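Local coordinates for protein putative glutaryl-CoA dehydrogenase (Thermus thermophilus, PDB 2EBA) that belongs to the acyl-CoA dehydrogenase family of flavoproteins and binds flavin-adenine dinucleotide, at residues M1-F4 / Y5-D9; I48-F51 / A52-G55; Y107-E110 / E111-R114; V222-S225 / L226-P229; K312-P315 / A316-S319. All blocks are in the same frame, centred on the assembly; numbering follows the deposited sequence.

All five contacts are local; contact 4 lies at the surface, the others are partly buried. Contacts 3 and 5 share a capping box at the start of a helix; contact 3 adds a salt-bridge network. Contact 2 is a helix C-terminus with a Schellman motif and the Arg50-Glu53 salt bridge. Contact 1 is a beta turn leading into a 3-10 segment; contact 4 is a 3-10 turn ending a strand. A carboxylate holds backbone amides in contact 1 and an arginine in contact 4. Contacts 3 and 4 touch: the Gln112 amide bonds Ser225 O and Arg227 O weakly. Contacts 1 and 5 meet between subunits: Gln317 bonds Phe4 and Tyr5 of the other copy.

Contact 1: residues M1-F4 / Y5-D9; sequences MLDF and YALED
A type I beta turn from Asp3 to Ala6 lies near the start of the chain, and the Asp3 carboxylate ties it to the 3-10 segment that begins at Leu7. Leu7 N donates to Asp3 OD1 at 2.9 Å. Glu8 N donates to Asp3 OD2 at 2.8 Å. Both donors approach on the syn side, a little out of the carboxylate plane. With one amide on each oxygen, the group is held against rotation. Asp3 CG lies anti to the backbone N (chi1 -167°), turning the carboxylate oxygens to the amides. The turn's own bond, from Ala6 N to Asp3 O at 3.4 Å, is weak. A water bridges the turn, donating to Asp3 OD1 and accepting from Tyr5 N. Glu8 runs past Met1 in the opposite direction, with OE2 3.6 Å from Met1 CG. Glu8 OE1 is 3.4 Å from Asp3 OD2, a like-charge approach that the amides on Asp3 probably ease. The Phe4 and Tyr5 rings meet obliquely, with CD2 of Phe4 3.7 Å from CD1 of Tyr5. Tyr5 OH bonds Gln317 O of the second subunit. This is a type I turn whose leading aspartate accepts from amides beyond it, in an arm at a subunit interface.

Contact 2: residues I48-F51 / A52-G55; sequences IPRF and AELG
This is a contact between successive turns of the short helix 48-54, in the N-terminal domain of the acyl-CoA dehydrogenase fold. Arg50 and Glu53 form a salt bridge along one side, and the helix ends at Gly55 in a Schellman motif. Three backbone bonds of the alpha-helical pattern join the turns. Ala52 N donates to Ile48 O at 3.0 Å, and Glu53 N donates to Pro49 O at 2.9 Å. Leu54 N donates to Arg50 O, but this bond is less sure, because that oxygen sits too close to a neighbour in the model. At the end the pattern tightens. Leu54 N also makes a weak bond to Phe51 O at 3.1 Å, and Gly55 N donates to Ala52 O at 2.9 Å. Gly55 has a positive phi of 80°, which suits glycine and turns the chain out of the helix.

Phe51 points from the helix toward the protein, where Phe92 and Val93 of helix 87-107 meet it. Arg50 lies on another side and is partly exposed. Its chain bends at chi2 (-60°) and again at chi3, which turns the guanidinium forward along the helix, toward Glu53. NE makes a salt bridge with Glu29 of helix 13-29, so the charge has a second carboxylate partner. Leu54 also packs on Phe25 of that helix. The place of its CD1 beside Arg50 is doubtful in the model. The guanidinium and the Glu53 carboxylate are only 22° from parallel, and the two side chains cross at a slant. Their hydrogen bond is weak, with Arg50 NH1 2.9 Å from Glu53 OE1.

Contact 3: residues Y107-E110 / E111-R114; sequences YGSE and EQKR
Ser109 and Gln112 form a capping box at the start of helix 110-121, with Ser109 as the N-cap. The box has two reciprocal hydrogen bonds. Ser109 N donates to Gln112 OE1 at 2.7 Å, and the donor is tilted 30° from the plane of that carbonyl. In return Gln112 N donates to Ser109 OG at 3.0 Å, although the place of OG is less sure. Ser109 OG can accept there because it sits between its own N and carbonyl carbon (chi1 63°). The other end of the Gln112 amide, NE2, makes weak hydrogen bonds to Ser225 O and Arg227 O.

Backbone bonds begin the helix. Lys113 N donates to Ser109 O at 2.9 Å, and Arg114 N donates to Glu110 O at 3.0 Å.

The charged side chains form a salt-bridge network. Glu110 bends at chi2 and spreads its two oxygens between two bases. OE1 forms a salt bridge with Lys113 NZ at 3.0 Å, weak as a hydrogen bond. OE2 forms one with Arg114 NH2, at a spacing so short that its exact value is doubtful, and also bonds Tyr65 OH. The carboxylate and guanidinium planes are 35° apart. The stem of the glutamate takes part as well: Glu110 CG lies over one face of the Arg114 guanidinium, offset toward its rim, 3.1 Å from NH1.

Contact 4: residues V222-S225 / L226-P229; sequences VPES and LRLP
Glu224 and Arg227 lie side by side and point the same way, so their charged ends meet where the chain turns after strand 220-223. The carboxylate and guanidinium planes are 47° apart, so the pair is not a flat two-pronged bridge. One oxygen is well aligned. Arg227 NE donates to Glu224 OE1 at 3.0 Å, almost straight at 168°. OE1 uses its syn lone pair and lies in the guanidinium plane. The second oxygen is held less well. Glu224 OE2 receives weak bonds from Arg227 NE at 3.2 Å and from Arg227 NH2 at 3.1 Å. The Arg227 chain is extended to CD and then bends at chi3 (72°), which sets NE toward the glutamate. Glu224 OE1 also accepts from Trp155 NE1, which helps to fix the carboxylate.

Apolar groups pack on Leu226. Val222 crosses it at about a right angle, with CG1 3.5 Å from Leu226 CB. Pro223 lies alongside and points the same way. Its CG is 3.7 Å from Leu226 CB, and it is equally near the CD2 branch.

The backbone makes the turn itself. Leu226 N bonds Pro223 O at 3.1 Å, and Arg227 N bonds Glu224 O, also at 3.1 Å. In both cases the donor sits above the carbonyl plane. Leu226 in the turn and Leu228 after it make backbone bonds with Leu188 and Gly186 of strand 184-190. The whole is a 3-10 turn with a salt bridge three residues apart, where a strand of the middle beta domain of the acyl-CoA dehydrogenase fold ends.

Contact 5: residues K312-P315 / A316-S319; sequences KLTP and AQVS
With chi1 at 79°, Thr314 OG1 faces the first turn of helix 315-340, while Gln317 (chi1 -63°, then an extended chain) reaches back toward the loop. The two side chains cross at about a right angle and exchange hydrogen bonds. Gln317 N donates to Thr314 OG1 at 3.3 Å, the longer of the two. Thr314 N donates to Gln317 OE1 at 2.9 Å, with the donor 24° from the carbonyl plane. A water links the other end of this amide to the loop: it donates to Lys312 O and accepts from Gln317 NE2. NE2 also bonds Phe4 O of the second subunit, so both ends of the buried amide are used. Leu313 adds an apolar contact just before the cap. Its CD2 is 3.6 Å from Val318 CG2, across at about a right angle. The helix then starts with Val318 N to Thr314 O at 3.2 Å, in the carbonyl plane, and Ser319 N to Pro315 O at 2.8 Å. Ser319 OG bonds His371 ND1 of helix 368-380. This is a capping box with threonine as the N-cap and glutamine as its partner, at the start of a long helix of the C-terminal domain.

Contact 1: residues M1-F4 / Y5-D9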
loop_
_atom_site.group_PDB
_atom_site.type_symbol
_atom_site.label_atom_id
_atom_site.label_comp_id
_atom_site.label_asym_id
_atom_site.label_seq_id
_atom_site.Cartn_x
_atom_site.Cartn_y
_atom_site.Cartn_z
ATOM N N MET A 1 24.681 13.564 -11.133
ATOM C CA MET A 1 23.587 13.092 -10.230
ATOM C C MET A 1 22.566 12.254 -11.007
ATOM O O MET A 1 22.500 12.326 -12.234
ATOM C CB MET A 1 22.870 14.286 -9.596
ATOM C CG MET A 1 22.207 15.200 -10.600
ATOM S SD MET A 1 21.468 16.598 -9.849
ATOM C CE MET A 1 20.006 15.996 -9.201
ATOM N N LEU A 2 21.785 11.454 -10.289
ATOM C CA LEU A 2 20.754 10.637 -10.901
ATOM C C LEU A 2 19.730 11.613 -11.504
ATOM O O LEU A 2 19.205 12.485 -10.814
ATOM C CB LEU A 2 20.101 9.742 -9.840
ATOM C CG LEU A 2 18.858 8.930 -10.217
ATOM C CD1 LEU A 2 19.189 7.935 -11.312
ATOM C CD2 LEU A 2 18.342 8.212 -8.984
ATOM N N ASP A 3 19.444 11.466 -12.790
ATOM C CA ASP A 3 18.518 12.378 -13.439
ATOM C C ASP A 3 17.856 11.711 -14.635
ATOM O O ASP A 3 18.281 11.899 -15.770
ATOM C CB ASP A 3 19.300 13.612 -13.879
ATOM C CG ASP A 3 18.417 14.756 -14.277
ATOM O OD1 ASP A 3 17.221 14.735 -13.950
ATOM O OD2 ASP A 3 18.932 15.695 -14.909
ATOM N N PHE A 4 16.799 10.950 -14.374
ATOM C CA PHE A 4 16.094 10.233 -15.423
ATOM C C PHE A 4 15.353 11.136 -16.409
ATOM O O PHE A 4 15.221 10.787 -17.578
ATOM C CB PHE A 4 15.118 9.227 -14.795
ATOM C CG PHE A 4 14.472 8.296 -15.788
ATOM C CD1 PHE A 4 15.243 7.547 -16.675
ATOM C CD2 PHE A 4 13.092 8.150 -15.824
ATOM C CE1 PHE A 4 14.647 6.673 -17.579
ATOM C CE2 PHE A 4 12.492 7.275 -16.728
ATOM C CZ PHE A 4 13.273 6.539 -17.602
ATOM N N TYR A 5 14.873 12.286 -15.950
ATOM C CA TYR A 5 14.136 13.208 -16.815
ATOM C C TYR A 5 14.951 14.417 -17.247
ATOM O O TYR A 5 14.394 15.438 -17.662
ATOM C CB TYR A 5 12.842 13.660 -16.120
ATOM C CG TYR A 5 11.618 12.811 -16.419
ATOM C CD1 TYR A 5 11.735 11.461 -16.761
ATOM C CD2 TYR A 5 10.335 13.352 -16.334
ATOM C CE1 TYR A 5 10.600 10.668 -17.016
ATOM C CE2 TYR A 5 9.191 12.566 -16.585
ATOM C CZ TYR A 5 9.335 11.228 -16.923
ATOM O OH TYR A 5 8.223 10.449 -17.157
ATOM N N ALA A 6 16.272 14.283 -17.153
ATOM C CA ALA A 6 17.227 15.322 -17.534
ATOM C C ALA A 6 16.860 16.724 -17.062
ATOM O O ALA A 6 16.884 17.674 -17.854
ATOM C CB ALA A 6 17.426 15.335 -19.056
ATOM N N LEU A 7 16.558 16.849 -15.772
ATOM C CA LEU A 7 16.217 18.131 -15.199
ATOM C C LEU A 7 17.461 19.011 -15.125
ATOM O O LEU A 7 17.343 20.216 -14.906
ATOM C CB LEU A 7 15.663 17.969 -13.780
ATOM C CG LEU A 7 14.163 17.794 -13.495
ATOM C CD1 LEU A 7 13.302 17.958 -14.750
ATOM C CD2 LEU A 7 13.950 16.426 -12.897
ATOM N N GLU A 8 18.651 18.437 -15.297
ATOM C CA GLU A 8 19.824 19.284 -15.233
ATOM C C GLU A 8 19.799 20.262 -16.381
ATOM O O GLU A 8 20.443 21.314 -16.325
ATOM C CB GLU A 8 21.070 18.452 -15.251
ATOM C CG GLU A 8 21.233 17.822 -13.916
ATOM C CD GLU A 8 22.403 16.888 -13.863
ATOM O OE1 GLU A 8 22.310 15.773 -14.423
ATOM O OE2 GLU A 8 23.432 17.278 -13.275
ATOM N N ASP A 9 19.053 19.922 -17.432
ATOM C CA ASP A 9 18.948 20.816 -18.575
ATOM C C ASP A 9 18.268 22.067 -18.129
ATOM O O ASP A 9 18.412 23.130 -18.746
ATOM C CB ASP A 9 18.136 20.179 -19.676
ATOM C CG ASP A 9 18.904 19.091 -20.380
ATOM O OD1 ASP A 9 20.140 19.019 -20.166
ATOM O OD2 ASP A 9 18.300 18.311 -21.147
HETATM O O HOH W 1 14.982 13.267 -13.101
#

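Contact 2: residues I48-F51 / A52-G55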
loop_
_atom_site.group_PDB
_atom_site.type_symbol
_atom_site.label_atom_id
_atom_site.label_comp_id
_atom_site.label_asym_id
_atom_site.label_seq_id
_atom_site.Cartn_x
_atom_site.Cartn_y
_atom_site.Cartn_z
ATOM N N ILE A 48 32.462 21.927 9.564
ATOM C CA ILE A 48 31.711 23.169 9.543
ATOM C C ILE A 48 32.537 24.274 8.844
ATOM O O ILE A 48 32.008 25.022 8.019
ATOM C CB ILE A 48 31.369 23.596 10.953
ATOM C CG1 ILE A 48 30.463 22.530 11.563
ATOM C CG2 ILE A 48 30.738 24.967 10.961
ATOM C CD1 ILE A 48 30.275 22.661 13.018
ATOM N N PRO A 49 33.823 24.390 9.189
ATOM C CA PRO A 49 34.570 25.435 8.489
ATOM C C PRO A 49 34.650 25.107 6.993
ATOM O O PRO A 49 34.660 26.032 6.157
ATOM C CB PRO A 49 35.961 25.424 9.170
ATOM C CG PRO A 49 35.837 24.371 10.283
ATOM C CD PRO A 49 34.390 24.168 10.533
ATOM N N ARG A 50 34.677 23.829 6.631
ATOM C CA ARG A 50 34.744 23.452 5.212
ATOM C C ARG A 50 33.423 23.875 4.524
ATOM O O ARG A 50 33.452 24.386 3.416
ATOM C CB ARG A 50 34.926 21.944 5.018
ATOM C CG ARG A 50 36.257 21.466 5.573
ATOM C CD ARG A 50 37.454 22.135 4.910
ATOM N NE ARG A 50 37.637 21.617 3.565
ATOM C CZ ARG A 50 37.357 22.290 2.452
ATOM N NH1 ARG A 50 36.866 23.538 2.520
ATOM N NH2 ARG A 50 37.545 21.719 1.269
ATOM N N PHE A 51 32.272 23.646 5.167
ATOM C CA PHE A 51 30.973 24.026 4.572
ATOM C C PHE A 51 30.947 25.529 4.389
ATOM O O PHE A 51 30.421 26.021 3.401
ATOM C CB PHE A 51 29.790 23.685 5.472
ATOM C CG PHE A 51 29.606 22.229 5.738
ATOM C CD1 PHE A 51 30.180 21.254 4.936
ATOM C CD2 PHE A 51 28.828 21.831 6.810
ATOM C CE1 PHE A 51 29.974 19.908 5.226
ATOM C CE2 PHE A 51 28.616 20.495 7.086
ATOM C CZ PHE A 51 29.188 19.542 6.305
ATOM N N ALA A 52 31.468 26.245 5.386
ATOM C CA ALA A 52 31.496 27.707 5.349
ATOM C C ALA A 52 32.291 28.133 4.125
ATOM O O ALA A 52 31.847 28.956 3.331
ATOM C CB ALA A 52 32.138 28.246 6.612
ATOM N N GLU A 53 33.462 27.535 3.963
ATOM C CA GLU A 53 34.320 27.835 2.825
ATOM C C GLU A 53 33.690 27.531 1.468
ATOM O O GLU A 53 34.012 28.176 0.467
ATOM C CB GLU A 53 35.630 27.072 2.962
ATOM C CG GLU A 53 36.659 27.820 3.751
ATOM C CD GLU A 53 37.513 26.905 4.599
ATOM O OE1 GLU A 53 37.861 25.801 4.127
ATOM O OE2 GLU A 53 37.842 27.294 5.740
ATOM N N LEU A 54 32.802 26.549 1.428
ATOM C CA LEU A 54 32.144 26.203 0.174
ATOM C C LEU A 54 30.884 27.011 -0.035
ATOM O O LEU A 54 30.257 26.928 -1.091
ATOM C CB LEU A 54 31.811 24.711 0.116
ATOM C CG LEU A 54 33.011 23.846 -0.252
ATOM C CD1 LEU A 54 33.925 23.617 0.943
ATOM C CD2 LEU A 54 32.492 22.540 -0.773
ATOM N N GLY A 55 30.523 27.800 0.975
ATOM C CA GLY A 55 29.332 28.628 0.883
ATOM C C GLY A 55 28.040 27.895 1.138
ATOM O O GLY A 55 26.978 28.351 0.714
#

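Contact 3: residues Y107-E110 / E111-R114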
loop_
_atom_site.group_PDB
_atom_site.type_symbol
_atom_site.label_atom_id
_atom_site.label_comp_id
_atom_site.label_asym_id
_atom_site.label_seq_id
_atom_site.Cartn_x
_atom_site.Cartn_y
_atom_site.Cartn_z
ATOM N N TYR A 107 13.712 38.595 10.430
ATOM C CA TYR A 107 13.112 39.278 11.565
ATOM C C TYR A 107 14.051 40.017 12.498
ATOM O O TYR A 107 13.598 40.617 13.451
ATOM C CB TYR A 107 12.290 38.267 12.362
ATOM C CG TYR A 107 11.364 37.432 11.504
ATOM C CD1 TYR A 107 10.336 38.019 10.781
ATOM C CD2 TYR A 107 11.501 36.047 11.436
ATOM C CE1 TYR A 107 9.463 37.254 10.012
ATOM C CE2 TYR A 107 10.629 35.270 10.663
ATOM C CZ TYR A 107 9.611 35.884 9.958
ATOM O OH TYR A 107 8.730 35.146 9.198
ATOM N N GLY A 108 15.352 39.977 12.230
ATOM C CA GLY A 108 16.284 40.645 13.113
ATOM C C GLY A 108 16.428 42.128 12.865
ATOM O O GLY A 108 15.953 42.659 11.848
ATOM N N SER A 109 17.069 42.797 13.820
ATOM C CA SER A 109 17.334 44.224 13.731
ATOM C C SER A 109 18.570 44.336 12.841
ATOM O O SER A 109 19.253 43.336 12.590
ATOM C CB SER A 109 17.632 44.802 15.121
ATOM O OG SER A 109 18.802 44.241 15.689
ATOM N N GLU A 110 18.860 45.534 12.355
ATOM C CA GLU A 110 20.026 45.708 11.504
ATOM C C GLU A 110 21.287 45.369 12.298
ATOM O O GLU A 110 22.293 44.923 11.741
ATOM C CB GLU A 110 20.097 47.148 10.996
ATOM C CG GLU A 110 21.066 47.331 9.850
ATOM C CD GLU A 110 20.831 46.316 8.752
ATOM O OE1 GLU A 110 19.685 46.219 8.257
ATOM O OE2 GLU A 110 21.793 45.613 8.389
ATOM N N GLU A 111 21.205 45.580 13.608
ATOM C CA GLU A 111 22.307 45.318 14.523
ATOM C C GLU A 111 22.534 43.814 14.651
ATOM O O GLU A 111 23.666 43.340 14.609
ATOM C CB GLU A 111 21.987 45.927 15.894
ATOM C CG GLU A 111 23.098 45.803 16.934
ATOM C CD GLU A 111 22.646 46.242 18.319
ATOM O OE1 GLU A 111 21.441 46.531 18.481
ATOM O OE2 GLU A 111 23.487 46.289 19.247
ATOM N N GLN A 112 21.446 43.067 14.801
ATOM C CA GLN A 112 21.536 41.616 14.932
ATOM C C GLN A 112 22.023 41.005 13.627
ATOM O O GLN A 112 22.765 40.025 13.630
ATOM C CB GLN A 112 20.173 41.023 15.315
ATOM C CG GLN A 112 19.598 41.613 16.594
ATOM C CD GLN A 112 18.164 41.196 16.864
ATOM O OE1 GLN A 112 17.338 41.123 15.958
ATOM N NE2 GLN A 112 17.857 40.940 18.124
ATOM N N LYS A 113 21.618 41.599 12.510
ATOM C CA LYS A 113 22.024 41.091 11.209
ATOM C C LYS A 113 23.508 41.281 10.944
ATOM O O LYS A 113 24.191 40.342 10.537
ATOM C CB LYS A 113 21.200 41.748 10.100
ATOM C CG LYS A 113 19.762 41.264 10.063
ATOM C CD LYS A 113 19.000 41.794 8.855
ATOM C CE LYS A 113 18.775 43.300 8.911
ATOM N NZ LYS A 113 18.002 43.790 7.729
ATOM N N ARG A 114 24.011 42.491 11.181
ATOM C CA ARG A 114 25.427 42.781 10.968
ATOM C C ARG A 114 26.303 42.037 11.972
ATOM O O ARG A 114 27.429 41.648 11.678
ATOM C CB ARG A 114 25.708 44.271 11.127
ATOM C CG ARG A 114 24.970 45.205 10.192
ATOM C CD ARG A 114 25.781 46.498 10.075
ATOM N NE ARG A 114 24.978 47.694 9.814
ATOM C CZ ARG A 114 24.113 47.825 8.812
ATOM N NH1 ARG A 114 23.443 48.963 8.670
ATOM N NH2 ARG A 114 23.912 46.824 7.958
#

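Contact 4: residues V222-S225 / L226-P229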
loop_
_atom_site.group_PDB
_atom_site.type_symbol
_atom_site.label_atom_id
_atom_site.label_comp_id
_atom_site.label_asym_id
_atom_site.label_seq_id
_atom_site.Cartn_x
_atom_site.Cartn_y
_atom_site.Cartn_z
ATOM N N VAL A 222 17.514 38.036 28.959
ATOM C CA VAL A 222 17.887 38.422 27.625
ATOM C C VAL A 222 17.442 39.847 27.361
ATOM O O VAL A 222 16.271 40.184 27.552
ATOM C CB VAL A 222 17.208 37.525 26.574
ATOM C CG1 VAL A 222 17.907 37.695 25.233
ATOM C CG2 VAL A 222 17.208 36.068 27.037
ATOM N N PRO A 223 18.372 40.706 26.920
ATOM C CA PRO A 223 18.034 42.100 26.632
ATOM C C PRO A 223 17.016 42.196 25.489
ATOM O O PRO A 223 16.853 41.253 24.720
ATOM C CB PRO A 223 19.384 42.702 26.250
ATOM C CG PRO A 223 20.095 41.545 25.619
ATOM C CD PRO A 223 19.783 40.433 26.599
ATOM N N GLU A 224 16.327 43.327 25.392
ATOM C CA GLU A 224 15.351 43.547 24.327
ATOM C C GLU A 224 16.103 43.672 23.003
ATOM O O GLU A 224 15.539 43.426 21.939
ATOM C CB GLU A 224 14.551 44.827 24.611
ATOM C CG GLU A 224 13.779 45.415 23.428
ATOM C CD GLU A 224 12.766 44.449 22.820
ATOM O OE1 GLU A 224 12.169 43.643 23.563
ATOM O OE2 GLU A 224 12.554 44.509 21.591
ATOM N N SER A 225 17.380 44.050 23.084
ATOM C CA SER A 225 18.225 44.210 21.903
ATOM C C SER A 225 18.538 42.838 21.294
ATOM O O SER A 225 19.106 42.750 20.206
ATOM C CB SER A 225 19.538 44.920 22.271
ATOM O OG SER A 225 20.446 44.032 22.901
ATOM N N LEU A 226 18.166 41.776 22.009
ATOM C CA LEU A 226 18.403 40.408 21.551
ATOM C C LEU A 226 17.105 39.676 21.187
ATOM O O LEU A 226 17.093 38.478 20.909
ATOM C CB LEU A 226 19.220 39.633 22.602
ATOM C CG LEU A 226 20.628 39.229 22.132
ATOM C CD1 LEU A 226 21.215 40.301 21.240
ATOM C CD2 LEU A 226 21.517 38.965 23.324
ATOM N N ARG A 227 16.001 40.409 21.190
ATOM C CA ARG A 227 14.732 39.832 20.786
ATOM C C ARG A 227 14.537 40.204 19.310
ATOM O O ARG A 227 14.824 41.330 18.905
ATOM C CB ARG A 227 13.571 40.403 21.599
ATOM C CG ARG A 227 12.225 39.829 21.171
ATOM C CD ARG A 227 11.084 40.405 21.960
ATOM N NE ARG A 227 10.825 41.788 21.597
ATOM C CZ ARG A 227 10.137 42.160 20.522
ATOM N NH1 ARG A 227 9.642 41.239 19.713
ATOM N NH2 ARG A 227 9.946 43.446 20.254
ATOM N N LEU A 228 14.069 39.261 18.505
ATOM C CA LEU A 228 13.836 39.523 17.094
ATOM C C LEU A 228 12.655 40.505 16.947
ATOM O O LEU A 228 11.493 40.145 17.175
ATOM C CB LEU A 228 13.542 38.204 16.382
ATOM C CG LEU A 228 14.552 37.631 15.382
ATOM C CD1 LEU A 228 15.985 38.001 15.715
ATOM C CD2 LEU A 228 14.365 36.127 15.381
ATOM N N PRO A 229 12.947 41.763 16.559
ATOM C CA PRO A 229 11.929 42.805 16.389
ATOM C C PRO A 229 10.714 42.435 15.549
ATOM O O PRO A 229 9.580 42.501 16.029
ATOM C CB PRO A 229 12.724 43.980 15.811
ATOM C CG PRO A 229 13.902 43.324 15.146
ATOM C CD PRO A 229 14.270 42.259 16.134
#

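Contact 5: residues K312-P315 / A316-S319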
loop_
_atom_site.group_PDB
_atom_site.type_symbol
_atom_site.label_atom_id
_atom_site.label_comp_id
_atom_site.label_asym_id
_atom_site.label_seq_id
_atom_site.Cartn_x
_atom_site.Cartn_y
_atom_site.Cartn_z
ATOM N N LYS A 312 6.684 33.285 -5.225
ATOM C CA LYS A 312 5.347 32.700 -5.303
ATOM C C LYS A 312 5.192 31.393 -4.564
ATOM O O LYS A 312 4.184 30.688 -4.741
ATOM C CB LYS A 312 4.968 32.462 -6.750
ATOM C CG LYS A 312 5.066 33.711 -7.516
ATOM C CD LYS A 312 4.285 33.589 -8.784
ATOM C CE LYS A 312 5.233 33.521 -9.951
ATOM N NZ LYS A 312 4.486 33.880 -11.185
ATOM N N LEU A 313 6.187 31.038 -3.764
ATOM C CA LEU A 313 6.116 29.788 -3.034
ATOM C C LEU A 313 5.245 29.910 -1.788
ATOM O O LEU A 313 5.415 30.843 -1.017
ATOM C CB LEU A 313 7.520 29.359 -2.650
ATOM C CG LEU A 313 7.587 28.052 -1.879
ATOM C CD1 LEU A 313 6.970 26.925 -2.703
ATOM C CD2 LEU A 313 9.023 27.756 -1.542
ATOM N N THR A 314 4.306 28.982 -1.592
ATOM C CA THR A 314 3.456 29.022 -0.407
ATOM C C THR A 314 3.832 27.871 0.509
ATOM O O THR A 314 4.432 26.896 0.079
ATOM C CB THR A 314 1.956 28.900 -0.736
ATOM O OG1 THR A 314 1.631 27.527 -0.979
ATOM C CG2 THR A 314 1.596 29.757 -1.953
ATOM N N PRO A 315 3.487 27.968 1.794
ATOM C CA PRO A 315 3.829 26.891 2.734
ATOM C C PRO A 315 3.180 25.553 2.391
ATOM O O PRO A 315 3.799 24.499 2.539
ATOM C CB PRO A 315 3.340 27.430 4.068
ATOM C CG PRO A 315 3.446 28.915 3.886
ATOM C CD PRO A 315 2.926 29.128 2.504
ATOM N N ALA A 316 1.931 25.596 1.936
ATOM C CA ALA A 316 1.217 24.379 1.599
ATOM C C ALA A 316 1.953 23.652 0.506
ATOM O O ALA A 316 2.031 22.441 0.522
ATOM C CB ALA A 316 -0.195 24.702 1.150
ATOM N N GLN A 317 2.487 24.398 -0.455
ATOM C CA GLN A 317 3.227 23.795 -1.559
ATOM C C GLN A 317 4.464 23.087 -1.007
ATOM O O GLN A 317 4.787 21.974 -1.415
ATOM C CB GLN A 317 3.653 24.865 -2.581
ATOM C CG GLN A 317 2.502 25.579 -3.255
ATOM C CD GLN A 317 2.957 26.596 -4.292
ATOM O OE1 GLN A 317 3.777 27.477 -4.005
ATOM N NE2 GLN A 317 2.415 26.488 -5.504
ATOM N N VAL A 318 5.155 23.749 -0.085
ATOM C CA VAL A 318 6.338 23.185 0.541
ATOM C C VAL A 318 5.965 21.945 1.339
ATOM O O VAL A 318 6.666 20.949 1.301
ATOM C CB VAL A 318 7.026 24.209 1.466
ATOM C CG1 VAL A 318 8.138 23.534 2.262
ATOM C CG2 VAL A 318 7.603 25.332 0.631
ATOM N N SER A 319 4.854 22.001 2.057
ATOM C CA SER A 319 4.417 20.842 2.824
ATOM C C SER A 319 4.241 19.616 1.916
ATOM O O SER A 319 4.598 18.494 2.291
ATOM C CB SER A 319 3.091 21.135 3.536
ATOM O OG SER A 319 3.295 21.705 4.811
HETATM O O HOH W 2 2.558 29.565 -6.576
HETATM O O HOH W 3 3.174 24.414 5.689
#